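Local coordinates for protein coronin (Toxoplasma gondii, PDB 4OZU) that probably binds actin filaments and contributes to host-cell invasion and egress by the parasite, represented here by its WD40 domain, at residues A[281-286]-A[317-322]; A[306-311]-A[345-350]. All blocks are in the same frame, centred on the assembly; numbering follows the deposited sequence. Where two conformers were deposited one is given.

Interaction 1: residues A[281-286]-A[317-322]; sequences MLYVCG and FCFIPK
Y283 offers a ring face to F319, and the atom that takes it is F319 CE2, 3.6 Å above the phenol plane and over its centre. The planes are inclined at 39° and the centroids lie 4.7 Å apart, an oblique aromatic pair with F319 pushing one corner against the tyrosine. The neighbouring corner, F319 CZ, reaches back to the root of the phenol and stops 3.6 Å from Y283 CG.

Two residues further along strand 281-286, a cysteine takes the tyrosine's place and meets the ring of F317. F317 has CG in the crowded position between its backbone N and carbonyl carbon (chi1 77°), and C285 CB sits over one face of the ring, off centre toward the rim, 3.6 Å from F317 CZ. This is a CH-pi contact. C285 SG, in the conformer given, meets the F317 ring obliquely and reaches the edge of the F319 ring, close to its plane, 3.9 Å from F319 CE1. C285 has also been seen in a disulfide with C292 of the adjacent strand 291-298.

No hydrogen bond crosses between the segments. Their strands run nearly antiparallel, the short axes 9.5 Å apart at closest approach, and the two segments meet through side chains alone, with M335 of strand 331-339 against C285 and F319, while I274 of strand 271-275 touches both phenylalanines. Such apolar packing between the faces of consecutive sheets is how neighbouring blades meet in a WD40 beta-propeller.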
loop_
_atom_site.group_PDB
_atom_site.type_symbol
_atom_site.label_atom_id
_atom_site.label_comp_id
_atom_site.label_asym_id
_atom_site.label_seq_id
_atom_site.Cartn_x
_atom_site.Cartn_y
_atom_site.Cartn_z
ATOM N N MET A 281 -5.082 -12.831 -2.272
ATOM C CA MET A 281 -6.121 -11.920 -2.737
ATOM C C MET A 281 -5.475 -10.677 -3.324
ATOM O O MET A 281 -4.517 -10.120 -2.767
ATOM C CB MET A 281 -7.082 -11.517 -1.616
ATOM C CG MET A 281 -7.988 -12.620 -1.097
ATOM S SD MET A 281 -8.849 -13.586 -2.353
ATOM C CE MET A 281 -9.695 -12.316 -3.288
ATOM N N LEU A 282 -6.011 -10.251 -4.462
ATOM C CA LEU A 282 -5.476 -9.110 -5.193
ATOM C C LEU A 282 -6.619 -8.174 -5.538
ATOM O O LEU A 282 -7.490 -8.517 -6.341
ATOM C CB LEU A 282 -4.747 -9.586 -6.453
ATOM C CG LEU A 282 -3.962 -8.576 -7.290
ATOM C CD1 LEU A 282 -2.933 -7.820 -6.460
ATOM C CD2 LEU A 282 -3.282 -9.279 -8.444
ATOM N N TYR A 283 -6.631 -7.005 -4.904
ATOM C CA TYR A 283 -7.699 -6.030 -5.107
ATOM C C TYR A 283 -7.226 -4.951 -6.080
ATOM O O TYR A 283 -6.076 -4.529 -6.014
ATOM C CB TYR A 283 -8.114 -5.395 -3.777
ATOM C CG TYR A 283 -8.452 -6.386 -2.679
ATOM C CD1 TYR A 283 -7.453 -6.939 -1.900
ATOM C CD2 TYR A 283 -9.763 -6.759 -2.423
ATOM C CE1 TYR A 283 -7.740 -7.838 -0.897
ATOM C CE2 TYR A 283 -10.068 -7.666 -1.415
ATOM C CZ TYR A 283 -9.050 -8.200 -0.658
ATOM O OH TYR A 283 -9.326 -9.101 0.342
ATOM N N VAL A 284 -8.098 -4.528 -6.994
ATOM C CA VAL A 284 -7.783 -3.417 -7.890
ATOM C C VAL A 284 -8.830 -2.337 -7.693
ATOM O O VAL A 284 -10.018 -2.552 -7.930
ATOM C CB VAL A 284 -7.697 -3.863 -9.374
ATOM C CG1 VAL A 284 -6.495 -4.780 -9.565
ATOM C CG2 VAL A 284 -8.968 -4.565 -9.831
ATOM N N CYS A 285 -8.358 -1.171 -7.263
ATOM C CA CYS A 285 -9.214 -0.077 -6.835
ATOM C C CYS A 285 -8.885 1.202 -7.590
ATOM O O CYS A 285 -7.729 1.622 -7.630
ATOM C CB CYS A 285 -9.047 0.152 -5.332
ATOM S SG CYS A 285 -9.076 -1.372 -4.357
ATOM N N GLY A 286 -9.901 1.813 -8.188
ATOM C CA GLY A 286 -9.735 3.091 -8.854
ATOM C C GLY A 286 -10.377 4.225 -8.082
ATOM O O GLY A 286 -11.559 4.164 -7.747
ATOM N N PHE A 317 -8.486 5.670 -0.294
ATOM C CA PHE A 317 -8.652 4.411 0.411
ATOM C C PHE A 317 -7.334 3.863 0.931
ATOM O O PHE A 317 -6.254 4.367 0.619
ATOM C CB PHE A 317 -9.300 3.379 -0.509
ATOM C CG PHE A 317 -8.349 2.791 -1.497
ATOM C CD1 PHE A 317 -8.078 3.437 -2.693
ATOM C CD2 PHE A 317 -7.710 1.596 -1.222
ATOM C CE1 PHE A 317 -7.189 2.893 -3.592
ATOM C CE2 PHE A 317 -6.816 1.056 -2.119
ATOM C CZ PHE A 317 -6.561 1.699 -3.300
ATOM N N CYS A 318 -7.449 2.823 1.746
ATOM C CA CYS A 318 -6.319 1.983 2.100
ATOM C C CYS A 318 -6.896 0.678 2.605
ATOM O O CYS A 318 -8.108 0.565 2.797
ATOM C CB CYS A 318 -5.425 2.629 3.161
ATOM S SG CYS A 318 -6.169 2.699 4.821
ATOM N N PHE A 319 -6.029 -0.302 2.798
ATOM C CA PHE A 319 -6.409 -1.559 3.422
ATOM C C PHE A 319 -5.672 -1.673 4.745
ATOM O O PHE A 319 -4.589 -1.110 4.897
ATOM C CB PHE A 319 -6.070 -2.746 2.518
ATOM C CG PHE A 319 -7.052 -2.960 1.402
ATOM C CD1 PHE A 319 -7.144 -2.058 0.359
ATOM C CD2 PHE A 319 -7.869 -4.076 1.391
ATOM C CE1 PHE A 319 -8.040 -2.260 -0.670
ATOM C CE2 PHE A 319 -8.764 -4.283 0.368
ATOM C CZ PHE A 319 -8.849 -3.374 -0.664
ATOM N N ILE A 320 -6.246 -2.399 5.695
ATOM C CA ILE A 320 -5.618 -2.563 6.999
ATOM C C ILE A 320 -4.644 -3.727 6.951
ATOM O O ILE A 320 -4.715 -4.564 6.047
ATOM C CB ILE A 320 -6.659 -2.802 8.126
ATOM C CG1 ILE A 320 -7.356 -4.158 7.958
ATOM C CG2 ILE A 320 -7.664 -1.656 8.159
ATOM C CD1 ILE A 320 -8.322 -4.500 9.099
ATOM N N PRO A 321 -3.729 -3.794 7.924
ATOM C CA PRO A 321 -2.802 -4.928 7.926
ATOM C C PRO A 321 -3.502 -6.225 8.293
ATOM O O PRO A 321 -4.536 -6.198 8.956
ATOM C CB PRO A 321 -1.772 -4.551 8.998
ATOM C CG PRO A 321 -1.958 -3.093 9.233
ATOM C CD PRO A 321 -3.396 -2.814 8.969
ATOM N N LYS A 322 -2.926 -7.343 7.877
ATOM C CA LYS A 322 -3.484 -8.659 8.185
ATOM C C LYS A 322 -3.644 -8.862 9.685
ATOM O O LYS A 322 -4.624 -9.445 10.128
ATOM C CB LYS A 322 -2.596 -9.760 7.605
ATOM C CG LYS A 322 -3.062 -11.173 7.904
ATOM C CD LYS A 322 -4.405 -11.497 7.259
ATOM C CE LYS A 322 -4.305 -11.496 5.746
ATOM N NZ LYS A 322 -5.478 -12.136 5.096
#

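Interaction 2: residues A[306-311]-A[345-350]; sequences DAYRSS and QPISFI
The ammonium nitrogen of K337 is held by two hydroxyls of 306-311, Y308 OH and S310 OG, and the first of these belongs to the ring that lies across I347. Y308 thus has a polar tip tied to strand 331-339 and an apolar ring packed on strand 343-350. S310 OG is bonded in turn to S290 O, which joins the lysine to the backbone just before strand 291-298, in the same blade as Y308.

I347 approaches the phenol over a face, the two side chains crossing at about a right angle. Its CG1 stands 4.1 Å above the ring plane, shifted toward the rim, in a CH-pi contact. I347 CD1 comes closer, 3.6 Å from Y308 CE1, and still lies 3.7 Å from Y308 OH at the polar end. The other branch, I347 CG2, reaches Y308 CD1 at 3.9 Å, so the two branches are spread along the CD1-CE1 side of the ring. Y308 comes into line for this because its CG is turned away from the backbone N (chi1 162°), beside the carbonyl carbon.

The two strands belong to successive blades of the propeller. Strand 301-309 is the outer strand of one, and 343-350 lies inside the next, beside the N-terminal strand 16-25 that completes that blade and closes the ring in the velcro fashion of WD40 proteins. A17 and A19 of this strand touch Y308 and I347 respectively.

Q345 NE2 gives a nearly straight bond to P346 O (3.0 Å, 168°), local to its own strand; the links to strand 16-25 are NE2 to W20 O and OE1 to Q23 NE2. Toward the other end of the contact Y308 CB lies oblique to the F349 ring, 4.3 Å from F349 CE1.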
loop_
_atom_site.group_PDB
_atom_site.type_symbol
_atom_site.label_atom_id
_atom_site.label_comp_id
_atom_site.label_asym_id
_atom_site.label_seq_id
_atom_site.Cartn_x
_atom_site.Cartn_y
_atom_site.Cartn_z
ATOM N N ASP A 306 -14.722 -11.887 -6.978
ATOM C CA ASP A 306 -15.933 -11.087 -6.851
ATOM C C ASP A 306 -15.599 -9.602 -6.867
ATOM O O ASP A 306 -14.491 -9.208 -7.239
ATOM C CB ASP A 306 -16.678 -11.454 -5.561
ATOM C CG ASP A 306 -18.191 -11.445 -5.729
ATOM O OD1 ASP A 306 -18.723 -10.508 -6.356
ATOM O OD2 ASP A 306 -18.849 -12.382 -5.232
ATOM N N ALA A 307 -16.561 -8.780 -6.472
ATOM C CA ALA A 307 -16.356 -7.340 -6.444
ATOM C C ALA A 307 -17.183 -6.648 -5.368
ATOM O O ALA A 307 -18.260 -7.113 -4.997
ATOM C CB ALA A 307 -16.680 -6.751 -7.801
ATOM N N TYR A 308 -16.645 -5.542 -4.864
ATOM C CA TYR A 308 -17.401 -4.608 -4.044
ATOM C C TYR A 308 -18.117 -3.631 -4.963
ATOM O O TYR A 308 -17.508 -3.084 -5.882
ATOM C CB TYR A 308 -16.480 -3.861 -3.076
ATOM C CG TYR A 308 -17.077 -2.593 -2.506
ATOM C CD1 TYR A 308 -18.167 -2.639 -1.653
ATOM C CD2 TYR A 308 -16.545 -1.345 -2.819
ATOM C CE1 TYR A 308 -18.717 -1.483 -1.128
ATOM C CE2 TYR A 308 -17.088 -0.183 -2.298
ATOM C CZ TYR A 308 -18.176 -0.258 -1.451
ATOM O OH TYR A 308 -18.727 0.889 -0.923
ATOM N N ARG A 309 -19.406 -3.412 -4.721
ATOM C CA ARG A 309 -20.191 -2.500 -5.550
ATOM C C ARG A 309 -21.001 -1.529 -4.704
ATOM O O ARG A 309 -21.619 -1.918 -3.717
ATOM C CB ARG A 309 -21.122 -3.287 -6.473
ATOM C CG ARG A 309 -20.392 -4.142 -7.491
ATOM C CD ARG A 309 -21.334 -4.665 -8.562
ATOM N NE ARG A 309 -20.606 -5.323 -9.645
ATOM C CZ ARG A 309 -20.227 -6.598 -9.637
ATOM N NH1 ARG A 309 -20.500 -7.380 -8.599
ATOM N NH2 ARG A 309 -19.569 -7.095 -10.674
ATOM N N SER A 310 -20.988 -0.260 -5.096
ATOM C CA SER A 310 -21.785 0.757 -4.425
ATOM C C SER A 310 -22.215 1.831 -5.416
ATOM O O SER A 310 -21.947 1.723 -6.612
ATOM C CB SER A 310 -20.998 1.383 -3.272
ATOM O OG SER A 310 -19.990 2.250 -3.753
ATOM N N SER A 311 -22.895 2.857 -4.910
ATOM C CA SER A 311 -23.289 3.999 -5.727
ATOM C C SER A 311 -22.584 5.274 -5.262
ATOM O O SER A 311 -23.032 6.381 -5.559
ATOM C CB SER A 311 -24.806 4.190 -5.682
ATOM O OG SER A 311 -25.222 4.649 -4.410
ATOM N N GLN A 345 -15.628 4.733 5.295
ATOM C CA GLN A 345 -16.549 3.601 5.280
ATOM C C GLN A 345 -15.778 2.285 5.251
ATOM O O GLN A 345 -15.142 1.961 4.252
ATOM C CB GLN A 345 -17.473 3.702 4.061
ATOM C CG GLN A 345 -18.376 2.503 3.835
ATOM C CD GLN A 345 -19.361 2.306 4.962
ATOM O OE1 GLN A 345 -20.274 3.110 5.145
ATOM N NE2 GLN A 345 -19.173 1.245 5.739
ATOM N N PRO A 346 -15.825 1.517 6.347
ATOM C CA PRO A 346 -15.116 0.238 6.275
ATOM C C PRO A 346 -15.856 -0.794 5.425
ATOM O O PRO A 346 -17.088 -0.873 5.453
ATOM C CB PRO A 346 -15.034 -0.213 7.738
ATOM C CG PRO A 346 -15.448 0.967 8.556
ATOM C CD PRO A 346 -16.334 1.793 7.699
ATOM N N ILE A 347 -15.087 -1.580 4.678
ATOM C CA ILE A 347 -15.621 -2.682 3.892
ATOM C C ILE A 347 -14.854 -3.943 4.249
ATOM O O ILE A 347 -13.650 -4.021 4.012
ATOM C CB ILE A 347 -15.489 -2.449 2.368
ATOM C CG1 ILE A 347 -15.946 -1.042 1.961
ATOM C CG2 ILE A 347 -16.262 -3.517 1.609
ATOM C CD1 ILE A 347 -17.406 -0.779 2.146
ATOM N N SER A 348 -15.542 -4.925 4.816
ATOM C CA SER A 348 -14.923 -6.207 5.132
ATOM C C SER A 348 -14.983 -7.129 3.921
ATOM O O SER A 348 -15.956 -7.117 3.170
ATOM C CB SER A 348 -15.623 -6.877 6.327
ATOM O OG SER A 348 -15.328 -6.218 7.546
ATOM N N PHE A 349 -13.937 -7.927 3.741
ATOM C CA PHE A 349 -13.945 -9.000 2.756
ATOM C C PHE A 349 -13.888 -10.318 3.511
ATOM O O PHE A 349 -12.903 -10.628 4.191
ATOM C CB PHE A 349 -12.792 -8.830 1.772
ATOM C CG PHE A 349 -12.828 -7.506 1.071
ATOM C CD1 PHE A 349 -13.600 -7.331 -0.064
ATOM C CD2 PHE A 349 -12.144 -6.419 1.585
ATOM C CE1 PHE A 349 -13.661 -6.101 -0.697
ATOM C CE2 PHE A 349 -12.199 -5.187 0.955
ATOM C CZ PHE A 349 -12.961 -5.030 -0.182
ATOM N N ILE A 350 -14.980 -11.059 3.390
ATOM C CA ILE A 350 -15.286 -12.194 4.252
ATOM C C ILE A 350 -15.487 -13.457 3.440
ATOM O O ILE A 350 -16.183 -13.449 2.428
ATOM C CB ILE A 350 -16.555 -11.907 5.086
ATOM C CG1 ILE A 350 -16.284 -10.764 6.062
ATOM C CG2 ILE A 350 -16.992 -13.132 5.864
ATOM C CD1 ILE A 350 -17.517 -10.087 6.565
#

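Interactions 1 and 2 both bridge the same two blades of the propeller, the sheet containing 281-286 and 301-309 and the sheet containing 317-319 and 343-350. Their centres are 11 Å apart, interaction 1 nearer the middle of the molecule and interaction 2 further out. Along the chain the segments alternate: 281-286, 306-311, 317-322, 345-350. The contacts merge through F349, whose CE2 is 3.6 Å from F319 CE2 and whose CG is 3.7 Å from Y283 CE2. A continuous apolar seam therefore runs from near the middle of the molecule outward, joining the last blade, which the N-terminal strand 16-25 completes, to the one before it.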